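Local coordinates for cellulose-binding protein (PDB 2YHG) that is related to nucleoside hydrolases, probably binds polysaccharide and may hydrolyse glycosidic bonds, the chain being the C-terminal part of a longer cellulose-binding protein, at residues R30-T35 with N132-A137; A175-L180 with K197-L202; V182-G187 with Y204-S209; A191-A196 with D292-Y297; E344-L349 with Y429-I434. All coordinates share one frame; numbering follows the deposited sequence. Where two conformers were deposited one is given.

How the contacts relate
Four of the five contacts build the nucleoside hydrolase-like part of the chain, and contact 5 lies in the C-terminal beta region. Contact 1 sets helix 129-139 on strand 30-35 of the parallel sheet. Contact 3 pairs strands 180-185 and 203-207 of that sheet, its centre about 17 Å from that of contact 1. Contacts 2 and 4 both use helix 190-198, which links the two strands of contact 3. Contacts 2, 3 and 4 alternate along the chain and touch one another. Contact 1 also touches contact 2, through Ile135 and Phe176. Contact 5 follows later in the chain, its centre about 26 to 31 Å from the others, in a separate mixed sheet.

Contact 1: R30-T35 with N132-A137; sequences RVIHTT and NLIIAA
Ile32 sends CD1 from strand 30-35 into a corner of helix 129-139, between Ala137 and Leu133. This is the tight part of the contact. Ile32 CD1 lies 3.6 Å from Ala137 CB and 3.7 Å from Leu133 CD2. With CG1 beside the backbone N (chi1 -67°), the second branch, CG2, is turned to Ile134, where it meets CG1 at 4.1 Å. The helix runs nearly antiparallel to the strand, at 168°, as in an alpha/beta fold where helices cover a parallel sheet. Here the strand is flanked in the sheet by 58-64 and 146-150. Packing is looser toward Thr34, whose CG2 stays 4.4 Å from Ile134 CD1. Leu133 is partly exposed, while the other touching residues are buried, so the more open side is at this leucine. At the Arg30 end the contact turns polar. Arg30 NH2 gives a hydrogen bond of 2.8 Å to Ala137 O, reaching it from above the carbonyl plane. Arg30 NE forms a salt bridge with Glu60, and NH1 bonds to Arg144 O.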
# COMPACT_ATOMS: atom_id res chain seq x y z
N ARG A 30 -2.58 8.72 -2.66
CA ARG A 30 -1.36 9.39 -3.08
C ARG A 30 -0.18 8.73 -2.39
O ARG A 30 -0.16 8.65 -1.16
CB ARG A 30 -1.42 10.86 -2.67
CG ARG A 30 -2.60 11.65 -3.26
CD ARG A 30 -2.67 13.05 -2.70
NE ARG A 30 -1.49 13.81 -3.07
CZ ARG A 30 -1.11 14.94 -2.48
NH1 ARG A 30 -1.79 15.39 -1.41
NH2 ARG A 30 -0.07 15.59 -2.92
N VAL A 31 0.82 8.36 -3.16
CA VAL A 31 1.96 7.62 -2.61
C VAL A 31 3.26 8.09 -3.24
O VAL A 31 3.34 8.28 -4.47
CB VAL A 31 1.79 6.10 -2.80
CG1 VAL A 31 2.92 5.35 -2.06
CG2 VAL A 31 0.46 5.61 -2.30
N ILE A 32 4.29 8.22 -2.41
CA ILE A 32 5.64 8.50 -2.81
C ILE A 32 6.49 7.37 -2.21
O ILE A 32 6.43 7.13 -1.01
CB ILE A 32 6.10 9.85 -2.23
CG1 ILE A 32 5.31 10.99 -2.87
CG2 ILE A 32 7.60 10.02 -2.36
CD1 ILE A 32 5.45 12.31 -2.14
N HIS A 33 7.34 6.75 -3.03
CA HIS A 33 8.24 5.71 -2.56
C HIS A 33 9.65 6.23 -2.50
O HIS A 33 10.14 6.88 -3.43
CB HIS A 33 8.19 4.49 -3.44
CG HIS A 33 6.86 3.87 -3.47
ND1 HIS A 33 6.23 3.46 -2.32
CD2 HIS A 33 6.04 3.55 -4.51
CE1 HIS A 33 5.08 2.91 -2.67
NE2 HIS A 33 4.93 2.96 -3.98
N THR A 34 10.35 5.88 -1.42
CA THR A 34 11.79 6.04 -1.34
C THR A 34 12.41 4.66 -1.24
O THR A 34 11.87 3.79 -0.54
CB THR A 34 12.23 6.98 -0.19
OG1 THR A 34 12.26 6.30 1.10
CG2 THR A 34 11.35 8.22 -0.08
N THR A 35 13.48 4.41 -1.99
CA THR A 35 13.97 3.04 -2.17
C THR A 35 15.50 3.04 -2.26
O THR A 35 16.10 3.84 -3.02
CB THR A 35 13.35 2.36 -3.42
OG1 THR A 35 14.11 1.19 -3.74
CG2 THR A 35 13.35 3.26 -4.66
N ASN A 132 12.71 17.68 -1.33
CA ASN A 132 11.90 18.80 -1.78
C ASN A 132 10.62 18.31 -2.46
O ASN A 132 9.58 18.98 -2.33
CB ASN A 132 12.69 19.70 -2.74
CG ASN A 132 13.72 20.55 -2.05
OD1 ASN A 132 13.66 20.76 -0.83
ND2 ASN A 132 14.68 21.05 -2.82
N LEU A 133 10.67 17.21 -3.19
CA LEU A 133 9.48 16.65 -3.83
C LEU A 133 8.44 16.28 -2.78
O LEU A 133 7.24 16.56 -2.94
CB LEU A 133 9.90 15.44 -4.69
CG LEU A 133 8.79 14.68 -5.45
CD1 LEU A 133 9.41 13.80 -6.49
CD2 LEU A 133 7.95 13.77 -4.51
N ILE A 134 8.86 15.68 -1.67
CA ILE A 134 7.97 15.35 -0.61
C ILE A 134 7.32 16.60 -0.04
O ILE A 134 6.11 16.64 0.21
CB ILE A 134 8.66 14.49 0.47
CG1 ILE A 134 9.04 13.14 -0.09
CG2 ILE A 134 7.80 14.36 1.71
CD1 ILE A 134 10.01 12.36 0.77
N ILE A 135 8.12 17.63 0.26
CA ILE A 135 7.55 18.88 0.77
C ILE A 135 6.46 19.41 -0.17
O ILE A 135 5.37 19.79 0.26
CB ILE A 135 8.63 19.94 1.01
CG1 ILE A 135 9.62 19.47 2.09
CG2 ILE A 135 8.00 21.27 1.40
CD1 ILE A 135 10.79 20.39 2.28
N ALA A 136 6.78 19.45 -1.46
CA ALA A 136 5.84 20.01 -2.42
C ALA A 136 4.56 19.21 -2.48
O ALA A 136 3.45 19.76 -2.59
CB ALA A 136 6.47 20.10 -3.79
N ALA A 137 4.66 17.89 -2.36
CA ALA A 137 3.47 17.04 -2.40
C ALA A 137 2.61 17.26 -1.17
O ALA A 137 1.38 17.39 -1.28
CB ALA A 137 3.88 15.57 -2.49

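Contact 2: A175-L180 with K197-L202; sequences AFISKL and KNFPNL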
# COMPACT_ATOMS: atom_id res chain seq x y z
N ALA A 175 0.45 21.29 10.63
CA ALA A 175 -0.41 21.06 9.47
C ALA A 175 0.25 20.12 8.46
O ALA A 175 -0.39 19.24 7.91
CB ALA A 175 -0.77 22.40 8.80
N PHE A 176 1.53 20.33 8.22
CA PHE A 176 2.34 19.50 7.34
C PHE A 176 2.27 18.03 7.81
O PHE A 176 1.91 17.12 7.05
CB PHE A 176 3.78 20.01 7.32
CG PHE A 176 4.67 19.34 6.32
CD1 PHE A 176 4.78 19.83 5.03
CD2 PHE A 176 5.39 18.20 6.68
CE1 PHE A 176 5.61 19.23 4.12
CE2 PHE A 176 6.21 17.58 5.75
CZ PHE A 176 6.30 18.08 4.46
N ILE A 177 2.55 17.80 9.08
CA ILE A 177 2.53 16.46 9.66
C ILE A 177 1.17 15.81 9.53
O ILE A 177 1.07 14.62 9.26
CB ILE A 177 3.02 16.49 11.12
CG1 ILE A 177 4.49 16.86 11.21
CG2 ILE A 177 2.67 15.19 11.85
CD1 ILE A 177 5.48 15.77 10.70
N SER A 178 0.12 16.60 9.68
CA SER A 178 -1.22 16.05 9.63
C SER A 178 -1.60 15.47 8.28
O SER A 178 -2.51 14.64 8.18
CB SER A 178 -2.25 17.10 10.04
OG SER A 178 -2.52 18.04 9.02
N LYS A 179 -0.92 15.93 7.22
CA LYS A 179 -1.22 15.51 5.87
C LYS A 179 -0.30 14.39 5.35
O LYS A 179 -0.51 13.90 4.26
CB LYS A 179 -1.10 16.70 4.95
CG LYS A 179 -2.16 17.74 5.21
CD LYS A 179 -2.06 18.96 4.34
CE LYS A 179 -0.77 19.70 4.59
NZ LYS A 179 -0.74 21.03 3.92
N LEU A 180 0.66 13.97 6.16
CA LEU A 180 1.65 12.95 5.82
C LEU A 180 1.30 11.65 6.54
O LEU A 180 0.72 11.66 7.62
CB LEU A 180 3.02 13.45 6.24
CG LEU A 180 4.25 12.62 5.86
CD1 LEU A 180 4.39 12.42 4.37
CD2 LEU A 180 5.47 13.27 6.46
N LYS A 197 9.79 9.50 17.05
CA LYS A 197 10.03 10.09 18.36
C LYS A 197 9.65 11.56 18.38
O LYS A 197 9.06 12.05 19.36
CB LYS A 197 11.52 9.91 18.72
CG LYS A 197 11.97 10.58 20.01
CD LYS A 197 11.21 10.11 21.22
CE LYS A 197 11.93 10.49 22.50
NZ LYS A 197 11.19 10.02 23.68
N ASN A 198 10.09 12.31 17.37
CA ASN A 198 9.95 13.75 17.42
C ASN A 198 8.58 14.24 16.98
O ASN A 198 8.21 15.38 17.30
CB ASN A 198 11.05 14.42 16.60
CG ASN A 198 12.37 14.42 17.34
OD1 ASN A 198 12.60 15.34 18.11
ND2 ASN A 198 13.19 13.42 17.18
N PHE A 199 7.85 13.43 16.22
CA PHE A 199 6.58 13.83 15.67
C PHE A 199 5.54 12.78 16.00
O PHE A 199 5.12 12.01 15.13
CB PHE A 199 6.69 14.09 14.16
CG PHE A 199 7.78 15.07 13.83
CD1 PHE A 199 7.61 16.44 13.96
CD2 PHE A 199 9.05 14.62 13.54
CE1 PHE A 199 8.72 17.32 13.78
CE2 PHE A 199 10.12 15.48 13.40
CZ PHE A 199 9.94 16.81 13.50
N PRO A 200 5.15 12.69 17.27
CA PRO A 200 4.25 11.61 17.67
C PRO A 200 2.87 11.69 17.03
O PRO A 200 2.15 10.70 17.04
CB PRO A 200 4.16 11.76 19.19
CG PRO A 200 4.57 13.16 19.46
CD PRO A 200 5.59 13.47 18.44
N ASN A 201 2.48 12.83 16.47
CA ASN A 201 1.21 12.90 15.76
C ASN A 201 1.28 12.44 14.32
O ASN A 201 0.26 12.37 13.65
CB ASN A 201 0.61 14.30 15.79
CG ASN A 201 0.28 14.79 17.19
OD1 ASN A 201 -0.16 13.89 18.06
ND2 ASN A 201 0.42 15.98 17.47
N LEU A 202 2.46 12.11 13.82
CA LEU A 202 2.61 11.55 12.50
C LEU A 202 2.18 10.09 12.50
O LEU A 202 2.71 9.30 13.28
CB LEU A 202 4.08 11.65 12.08
CG LEU A 202 4.49 11.05 10.76
CD1 LEU A 202 3.73 11.66 9.59
CD2 LEU A 202 5.98 11.17 10.59
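Ile177 faces two residues of 197-202 with its two branches. Its CG1 lies anti to the carbonyl carbon (chi1 -67°), and a second bend (chi2 -71°) brings CD1 to the base of the Phe199 ring. There CD1 lies 3.9 Å from Phe199 CG and 4.0 Å from Phe199 CD1. The methyl comes obliquely to the ring, and the two side chains cross at about a right angle. The other branch, CG2, touches the turn that follows. It lies 3.7 Å from Leu202 N and 3.8 Å from Leu202 CB.

Leu202 stretches away from its own backbone N (chi1 176°), and this carries CD1 to Leu180. Its CD1 lies 3.6 Å from Leu180 O and 3.9 Å from Leu180 CB. The methyl lies against CB, CG and CD2 of Leu180. No hydrogen bond joins the two segments.

Phe199 is the first residue after helix 190-198 to leave helical angles. A type I turn then runs from Phe199 to Leu202, closed by a 3.0 Å bond from Leu202 N to Phe199 O. The contact therefore packs the end of helix 170-178 and the start of strand 180-185 against the turn after helix 190-198. Helix 155-167 adds Val161, which touches both Ile177 and Phe199, and Val138 of helix 129-139 borders Leu180.

Contact 3: V182-G187 with Y204-S209; sequences VYDILG and YIRARS
Asp184 OD2 is gripped by two side chains of the neighbouring strand. Tyr204 OH donates to it at 2.7 Å, and Arg206 NE at 2.8 Å with an angle of 163°. The two donors come from opposite faces of the carboxylate plane. Asp184 OD2 lies in the guanidinium plane, which stands nearly square to the carboxylate. Arg206 NH2 adds a weak bond to the same oxygen, and also bonds to Thr193 OG1. The other oxygen, Asp184 OD1, accepts from Gly187 N in an Asx motif. Gly187 CA lies over one guanidinium face, 3.3 Å from Arg206 NE. Asp288 forms a further salt bridge with Arg206 NH1.

Strands 180-185 and 203-207 are parallel and adjacent, joined through helix 190-198 in a beta-alpha-beta crossover. Their ladder includes Ile205 N to Val182 O at 2.9 Å.

On the face with Asp184, Val182 CG1 makes a CH-pi contact with the Tyr204 ring. On the other face Ile205 CG2 sits over the centre of the Tyr183 ring, 4.1 Å from its centroid. Tyr183 OH reaches on to Gly268 O and passes Ala207 CB at 3.5 Å. Ile185, on this same face, touches the calcium ligand Asp244.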
# COMPACT_ATOMS: atom_id res chain seq x y z
N VAL A 182 3.61 7.73 7.05
CA VAL A 182 4.80 6.98 6.71
C VAL A 182 4.55 5.49 6.85
O VAL A 182 4.04 5.03 7.87
CB VAL A 182 6.00 7.41 7.59
CG1 VAL A 182 7.24 6.54 7.32
CG2 VAL A 182 6.34 8.89 7.37
N TYR A 183 4.97 4.75 5.81
CA TYR A 183 5.00 3.28 5.87
C TYR A 183 6.47 2.88 5.69
O TYR A 183 7.03 3.00 4.61
CB TYR A 183 4.11 2.66 4.78
CG TYR A 183 3.81 1.19 4.99
CD1 TYR A 183 4.82 0.24 4.99
CD2 TYR A 183 2.51 0.74 5.15
CE1 TYR A 183 4.52 -1.10 5.11
CE2 TYR A 183 2.21 -0.63 5.29
CZ TYR A 183 3.24 -1.54 5.27
OH TYR A 183 3.03 -2.90 5.37
N ASP A 184 7.06 2.44 6.80
CA ASP A 184 8.48 2.06 6.90
C ASP A 184 8.55 0.54 6.90
O ASP A 184 7.98 -0.11 7.77
CB ASP A 184 9.01 2.65 8.21
CG ASP A 184 10.31 2.09 8.72
OD1 ASP A 184 10.98 1.34 7.98
OD2 ASP A 184 10.65 2.43 9.90
N ILE A 185 9.26 -0.04 5.93
CA ILE A 185 9.51 -1.48 5.93
C ILE A 185 10.71 -1.78 6.83
O ILE A 185 11.84 -1.43 6.52
CB ILE A 185 9.78 -2.00 4.51
CG1 ILE A 185 8.53 -1.82 3.62
CG2 ILE A 185 10.23 -3.47 4.59
CD1 ILE A 185 7.46 -2.88 3.82
N LEU A 186 10.41 -2.42 7.96
CA LEU A 186 11.36 -3.07 8.85
C LEU A 186 12.26 -2.17 9.67
O LEU A 186 12.85 -2.65 10.65
CB LEU A 186 12.20 -4.12 8.13
CG LEU A 186 11.44 -5.40 7.81
CD1 LEU A 186 12.06 -6.14 6.61
CD2 LEU A 186 11.44 -6.31 9.03
N GLY A 187 12.47 -0.91 9.32
CA GLY A 187 13.40 -0.03 10.02
C GLY A 187 14.80 -0.23 9.52
O GLY A 187 15.52 -1.18 9.87
N TYR A 204 2.61 6.60 11.61
CA TYR A 204 3.90 5.96 11.30
C TYR A 204 3.76 4.46 11.55
O TYR A 204 3.50 4.05 12.67
CB TYR A 204 5.02 6.56 12.16
CG TYR A 204 6.39 6.12 11.77
CD1 TYR A 204 6.81 4.81 11.94
CD2 TYR A 204 7.29 7.02 11.23
CE1 TYR A 204 8.07 4.41 11.53
CE2 TYR A 204 8.54 6.62 10.82
CZ TYR A 204 8.93 5.33 10.97
OH TYR A 204 10.20 4.97 10.56
N ILE A 205 3.92 3.69 10.49
CA ILE A 205 3.94 2.24 10.53
C ILE A 205 5.36 1.75 10.32
O ILE A 205 6.01 2.17 9.36
CB ILE A 205 3.06 1.65 9.39
CG1 ILE A 205 1.59 2.00 9.59
CG2 ILE A 205 3.29 0.15 9.24
CD1 ILE A 205 0.74 1.76 8.38
N ARG A 206 5.87 0.88 11.20
CA ARG A 206 7.08 0.10 10.95
C ARG A 206 6.64 -1.35 10.81
O ARG A 206 6.40 -2.02 11.82
CB ARG A 206 8.16 0.29 12.01
CG ARG A 206 9.41 -0.51 11.77
CD ARG A 206 10.58 -0.16 12.68
NE ARG A 206 11.21 1.09 12.27
CZ ARG A 206 12.24 1.65 12.88
NH1 ARG A 206 12.66 1.20 14.06
NH2 ARG A 206 12.88 2.67 12.32
N ALA A 207 6.47 -1.79 9.58
CA ALA A 207 5.97 -3.13 9.30
C ALA A 207 7.10 -4.13 9.36
O ALA A 207 8.16 -3.91 8.76
CB ALA A 207 5.33 -3.16 7.93
N ARG A 208 6.88 -5.23 10.03
CA ARG A 208 7.92 -6.24 10.16
C ARG A 208 7.53 -7.61 9.68
O ARG A 208 8.40 -8.45 9.40
CB ARG A 208 8.37 -6.33 11.60
CG ARG A 208 8.90 -5.02 12.15
CD ARG A 208 9.33 -5.20 13.62
NE ARG A 208 8.16 -5.41 14.46
CZ ARG A 208 8.21 -6.01 15.65
NH1 ARG A 208 9.38 -6.39 16.17
NH2 ARG A 208 7.08 -6.29 16.28
N SER A 209 6.24 -7.89 9.56
CA SER A 209 5.79 -9.23 9.21
C SER A 209 5.50 -9.32 7.71
O SER A 209 4.35 -9.51 7.28
CB SER A 209 4.57 -9.65 10.03
OG SER A 209 4.88 -9.81 11.41

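Contact 4: A191-A196 with D292-Y297; sequences AGTWLA and DTYYMY
Met296 reaches helix 190-198 with an extended side chain. Its CB makes no close contact with the helix. CG, turned opposite the carbonyl carbon (chi1 -64°), is the first atom to touch, 3.8 Å from Ala196 CB. The chain then runs straight on through SD (chi2 170°), which passes close to Arg206 NE of strand 203-207. At the tip, CE settles against the helix. It lies 3.6 Å from Ala196 CB and 3.7 Å from Thr193 CA, and it is also near Gly192 O.

Thr193 carries the second touch. Its CG2 points away from the backbone N and stands over the centre of the Tyr294 ring, 3.5 Å from the centroid and 11° off the ring normal. This is a close CH-pi contact. The hydroxyl of Thr193 turns elsewhere, to Asp288 and Arg206. Tyr294 OH bonds to Val278 O.

One water bridges the backbones. It donates to Ala196 O at 2.8 Å and accepts from Tyr295 N at 2.9 Å.

Strand 295-298 pairs antiparallel with 273-276, and backbone hydrogen bonds of Tyr297 to Tyr204 and Arg206 set it along edge strand 203-207. Its Met296 and the preceding Tyr294 pack on the crossover helix of the beta-alpha-beta unit.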
# COMPACT_ATOMS: atom_id res chain seq x y z
N ALA A 191 16.65 7.52 10.94
CA ALA A 191 15.85 8.70 10.62
C ALA A 191 14.36 8.42 10.76
O ALA A 191 13.60 9.30 11.15
CB ALA A 191 16.19 9.22 9.24
N GLY A 192 13.93 7.21 10.44
CA GLY A 192 12.54 6.85 10.71
C GLY A 192 12.25 6.92 12.19
O GLY A 192 11.21 7.41 12.61
N THR A 193 13.16 6.42 13.00
CA THR A 193 13.00 6.46 14.45
C THR A 193 12.97 7.91 14.95
O THR A 193 12.13 8.26 15.80
CB THR A 193 14.08 5.64 15.15
OG1 THR A 193 14.27 4.44 14.39
CG2 THR A 193 13.67 5.35 16.55
N TRP A 194 13.84 8.75 14.41
CA TRP A 194 13.84 10.16 14.74
C TRP A 194 12.47 10.79 14.44
O TRP A 194 11.93 11.56 15.25
CB TRP A 194 14.94 10.88 13.97
CG TRP A 194 15.01 12.35 14.22
CD1 TRP A 194 15.70 12.99 15.21
CD2 TRP A 194 14.42 13.36 13.42
NE1 TRP A 194 15.54 14.35 15.11
CE2 TRP A 194 14.76 14.61 14.01
CE3 TRP A 194 13.72 13.36 12.21
CZ2 TRP A 194 14.36 15.82 13.46
CZ3 TRP A 194 13.36 14.58 11.65
CH2 TRP A 194 13.67 15.79 12.28
N LEU A 195 11.88 10.42 13.30
CA LEU A 195 10.55 10.91 12.98
C LEU A 195 9.50 10.48 13.98
O LEU A 195 8.69 11.30 14.46
CB LEU A 195 10.11 10.45 11.58
CG LEU A 195 10.75 11.17 10.39
CD1 LEU A 195 10.52 10.40 9.11
CD2 LEU A 195 10.20 12.58 10.27
N ALA A 196 9.46 9.19 14.31
CA ALA A 196 8.43 8.68 15.22
C ALA A 196 8.56 9.30 16.60
O ALA A 196 7.56 9.58 17.25
CB ALA A 196 8.52 7.16 15.28
N ASP A 292 14.48 6.09 22.77
CA ASP A 292 13.42 5.56 23.66
C ASP A 292 12.93 6.70 24.59
O ASP A 292 13.72 7.54 25.01
CB ASP A 292 13.97 4.44 24.54
CG ASP A 292 14.23 3.13 23.78
OD1 ASP A 292 13.77 2.98 22.58
OD2 ASP A 292 14.87 2.23 24.35
N THR A 293 11.63 6.70 24.96
CA THR A 293 10.61 5.81 24.42
C THR A 293 9.97 6.43 23.18
O THR A 293 9.68 7.61 23.15
CB THR A 293 9.47 5.61 25.47
OG1 THR A 293 10.08 5.34 26.74
CG2 THR A 293 8.52 4.51 25.05
N TYR A 294 9.77 5.59 22.16
CA TYR A 294 9.06 5.98 20.96
C TYR A 294 8.06 4.91 20.60
O TYR A 294 8.25 3.75 20.93
CB TYR A 294 10.01 6.27 19.77
CG TYR A 294 10.78 5.07 19.31
CD1 TYR A 294 12.00 4.75 19.88
CD2 TYR A 294 10.26 4.22 18.35
CE1 TYR A 294 12.69 3.62 19.49
CE2 TYR A 294 10.93 3.04 17.99
CZ TYR A 294 12.12 2.75 18.59
OH TYR A 294 12.80 1.57 18.32
N TYR A 295 7.03 5.31 19.87
CA TYR A 295 5.96 4.41 19.47
C TYR A 295 5.83 4.38 17.96
O TYR A 295 6.01 5.41 17.30
CB TYR A 295 4.63 4.84 20.10
CG TYR A 295 4.58 4.57 21.57
CD1 TYR A 295 5.10 5.45 22.49
CD2 TYR A 295 4.06 3.37 22.05
CE1 TYR A 295 5.11 5.16 23.85
CE2 TYR A 295 4.05 3.07 23.39
CZ TYR A 295 4.60 3.95 24.29
OH TYR A 295 4.59 3.64 25.63
N MET A 296 5.46 3.22 17.43
CA MET A 296 5.20 3.02 16.02
C MET A 296 4.09 2.01 15.89
O MET A 296 4.04 1.04 16.64
CB MET A 296 6.44 2.46 15.27
CG MET A 296 7.61 3.43 15.27
SD MET A 296 9.10 2.61 14.65
CE MET A 296 10.19 4.03 14.54
N TYR A 297 3.19 2.19 14.92
CA TYR A 297 2.26 1.14 14.57
C TYR A 297 3.04 -0.03 14.00
O TYR A 297 3.95 0.16 13.20
CB TYR A 297 1.23 1.62 13.57
CG TYR A 297 0.20 2.53 14.17
CD1 TYR A 297 -0.80 2.06 14.99
CD2 TYR A 297 0.23 3.90 13.93
CE1 TYR A 297 -1.77 2.92 15.51
CE2 TYR A 297 -0.71 4.76 14.48
CZ TYR A 297 -1.70 4.27 15.26
OH TYR A 297 -2.64 5.13 15.82
O HOH W 1 6.79 8.18 19.54

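Contact 5: E344-L349 with Y429-I434; sequences EAVMYL and YRRVVI
Met347 and Leu349 pair with strand 427-436 through three backbone hydrogen bonds. Met347 N donates to Arg431 O at 2.9 Å, Val433 N to Met347 O at 2.8 Å, and Leu349 N to Val433 O at 2.9 Å. All three are close to straight.

Apolar contacts line both faces. On the face with Met347, Leu349 CD1 touches Val432 CG1 at 3.7 Å. Met347 SD lies alongside, 4.1 Å from Val432 CG2. On the face with Tyr348, Val433 CB meets Tyr348 CD1 at 3.7 Å, and Val433 CG2 meets Val346 CG1 at 3.6 Å. Val346 CG1 also lies over one face of the Tyr348 ring, offset toward its rim.

The two arginines find their polar partners outside the pair. In the conformer given, Arg430 is bent at chi2 (74°) and chi3 (62°), which sets Met347 SD at the guanidinium edge, 3.9 Å from Arg430 NH1. That nitrogen bonds to Asp341 O. Arg431 turns to Leu256 O and Met264 O.

Strand 347-351 is the outermost of a mixed four-stranded sheet, parallel to 427-436. Leu359 of strand 356-360 packs on Leu349 and Val432, which is consistent with a second layer over this sheet, as in a beta sandwich.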
# COMPACT_ATOMS: atom_id res chain seq x y z
N GLU A 344 -15.83 3.27 -4.96
CA GLU A 344 -14.65 2.53 -4.56
C GLU A 344 -14.03 3.09 -3.30
O GLU A 344 -13.11 3.93 -3.36
CB GLU A 344 -13.63 2.61 -5.67
CG GLU A 344 -12.52 1.63 -5.45
CD GLU A 344 -11.47 1.76 -6.48
OE1 GLU A 344 -11.66 2.55 -7.43
OE2 GLU A 344 -10.43 1.12 -6.32
N ALA A 345 -14.62 2.76 -2.17
CA ALA A 345 -14.31 3.35 -0.89
C ALA A 345 -14.96 2.45 0.14
O ALA A 345 -15.88 1.69 -0.15
CB ALA A 345 -14.90 4.73 -0.79
N VAL A 346 -14.50 2.51 1.36
CA VAL A 346 -15.19 1.86 2.45
C VAL A 346 -16.56 2.51 2.61
O VAL A 346 -16.70 3.73 2.53
CB VAL A 346 -14.36 1.97 3.73
CG1 VAL A 346 -15.14 1.41 4.94
CG2 VAL A 346 -13.05 1.19 3.59
N MET A 347 -17.58 1.69 2.80
CA MET A 347 -18.95 2.16 2.99
C MET A 347 -19.29 2.22 4.45
O MET A 347 -19.01 1.26 5.16
CB MET A 347 -19.90 1.13 2.29
CG MET A 347 -21.37 1.38 2.27
SD MET A 347 -22.11 0.20 1.08
CE MET A 347 -23.33 1.21 0.34
N TYR A 348 -19.82 3.33 4.92
CA TYR A 348 -20.14 3.53 6.30
C TYR A 348 -21.66 3.61 6.46
O TYR A 348 -22.31 4.38 5.76
CB TYR A 348 -19.50 4.80 6.82
CG TYR A 348 -18.00 4.73 6.87
CD1 TYR A 348 -17.36 4.15 7.93
CD2 TYR A 348 -17.23 5.16 5.82
CE1 TYR A 348 -15.98 4.04 7.96
CE2 TYR A 348 -15.84 5.06 5.85
CZ TYR A 348 -15.23 4.47 6.91
OH TYR A 348 -13.85 4.40 6.99
N LEU A 349 -22.19 2.83 7.38
CA LEU A 349 -23.63 2.81 7.69
C LEU A 349 -23.80 2.89 9.18
O LEU A 349 -23.00 2.36 9.92
CB LEU A 349 -24.24 1.46 7.24
CG LEU A 349 -24.24 1.11 5.76
CD1 LEU A 349 -24.93 -0.22 5.60
CD2 LEU A 349 -24.92 2.20 4.94
N TYR A 429 -13.26 -5.99 -3.66
CA TYR A 429 -13.70 -5.88 -2.27
C TYR A 429 -14.61 -4.71 -2.06
O TYR A 429 -14.39 -3.64 -2.62
CB TYR A 429 -12.47 -5.68 -1.37
CG TYR A 429 -11.42 -6.74 -1.50
CD1 TYR A 429 -11.58 -7.98 -0.94
CD2 TYR A 429 -10.27 -6.52 -2.27
CE1 TYR A 429 -10.61 -8.96 -1.10
CE2 TYR A 429 -9.29 -7.47 -2.40
CZ TYR A 429 -9.46 -8.68 -1.81
OH TYR A 429 -8.44 -9.62 -1.91
N ARG A 430 -15.54 -4.86 -1.11
CA ARG A 430 -16.20 -3.73 -0.49
C ARG A 430 -16.39 -4.01 1.00
O ARG A 430 -17.12 -4.92 1.37
CB ARG A 430 -17.56 -3.43 -1.11
CG ARG A 430 -18.28 -2.26 -0.42
CD ARG A 430 -17.64 -0.92 -0.78
NE ARG A 430 -17.74 -0.68 -2.22
CZ ARG A 430 -18.88 -0.42 -2.87
NH1 ARG A 430 -19.97 -0.07 -2.21
NH2 ARG A 430 -18.93 -0.42 -4.19
N ARG A 431 -15.75 -3.22 1.84
CA ARG A 431 -16.01 -3.22 3.25
C ARG A 431 -17.16 -2.31 3.59
O ARG A 431 -17.23 -1.18 3.14
CB ARG A 431 -14.75 -2.80 4.03
CG ARG A 431 -14.91 -3.00 5.54
CD ARG A 431 -13.74 -2.43 6.34
NE ARG A 431 -12.49 -3.04 5.90
CZ ARG A 431 -11.54 -3.59 6.66
NH1 ARG A 431 -11.67 -3.72 7.96
NH2 ARG A 431 -10.44 -3.99 6.06
N VAL A 432 -18.05 -2.83 4.43
CA VAL A 432 -19.15 -2.09 5.01
C VAL A 432 -18.90 -1.99 6.51
O VAL A 432 -18.89 -3.00 7.21
CB VAL A 432 -20.50 -2.76 4.74
CG1 VAL A 432 -21.62 -1.87 5.25
CG2 VAL A 432 -20.68 -3.02 3.24
N VAL A 433 -18.64 -0.79 6.99
CA VAL A 433 -18.43 -0.53 8.41
C VAL A 433 -19.76 -0.06 8.97
O VAL A 433 -20.29 0.99 8.57
CB VAL A 433 -17.34 0.53 8.63
CG1 VAL A 433 -17.28 0.93 10.10
CG2 VAL A 433 -15.99 0.00 8.15
N ILE A 434 -20.31 -0.82 9.90
CA ILE A 434 -21.60 -0.54 10.51
C ILE A 434 -21.36 -0.05 11.93
O ILE A 434 -20.89 -0.79 12.78
CB ILE A 434 -22.52 -1.77 10.51
CG1 ILE A 434 -22.65 -2.34 9.08
CG2 ILE A 434 -23.87 -1.38 11.08
CD1 ILE A 434 -23.46 -3.65 8.96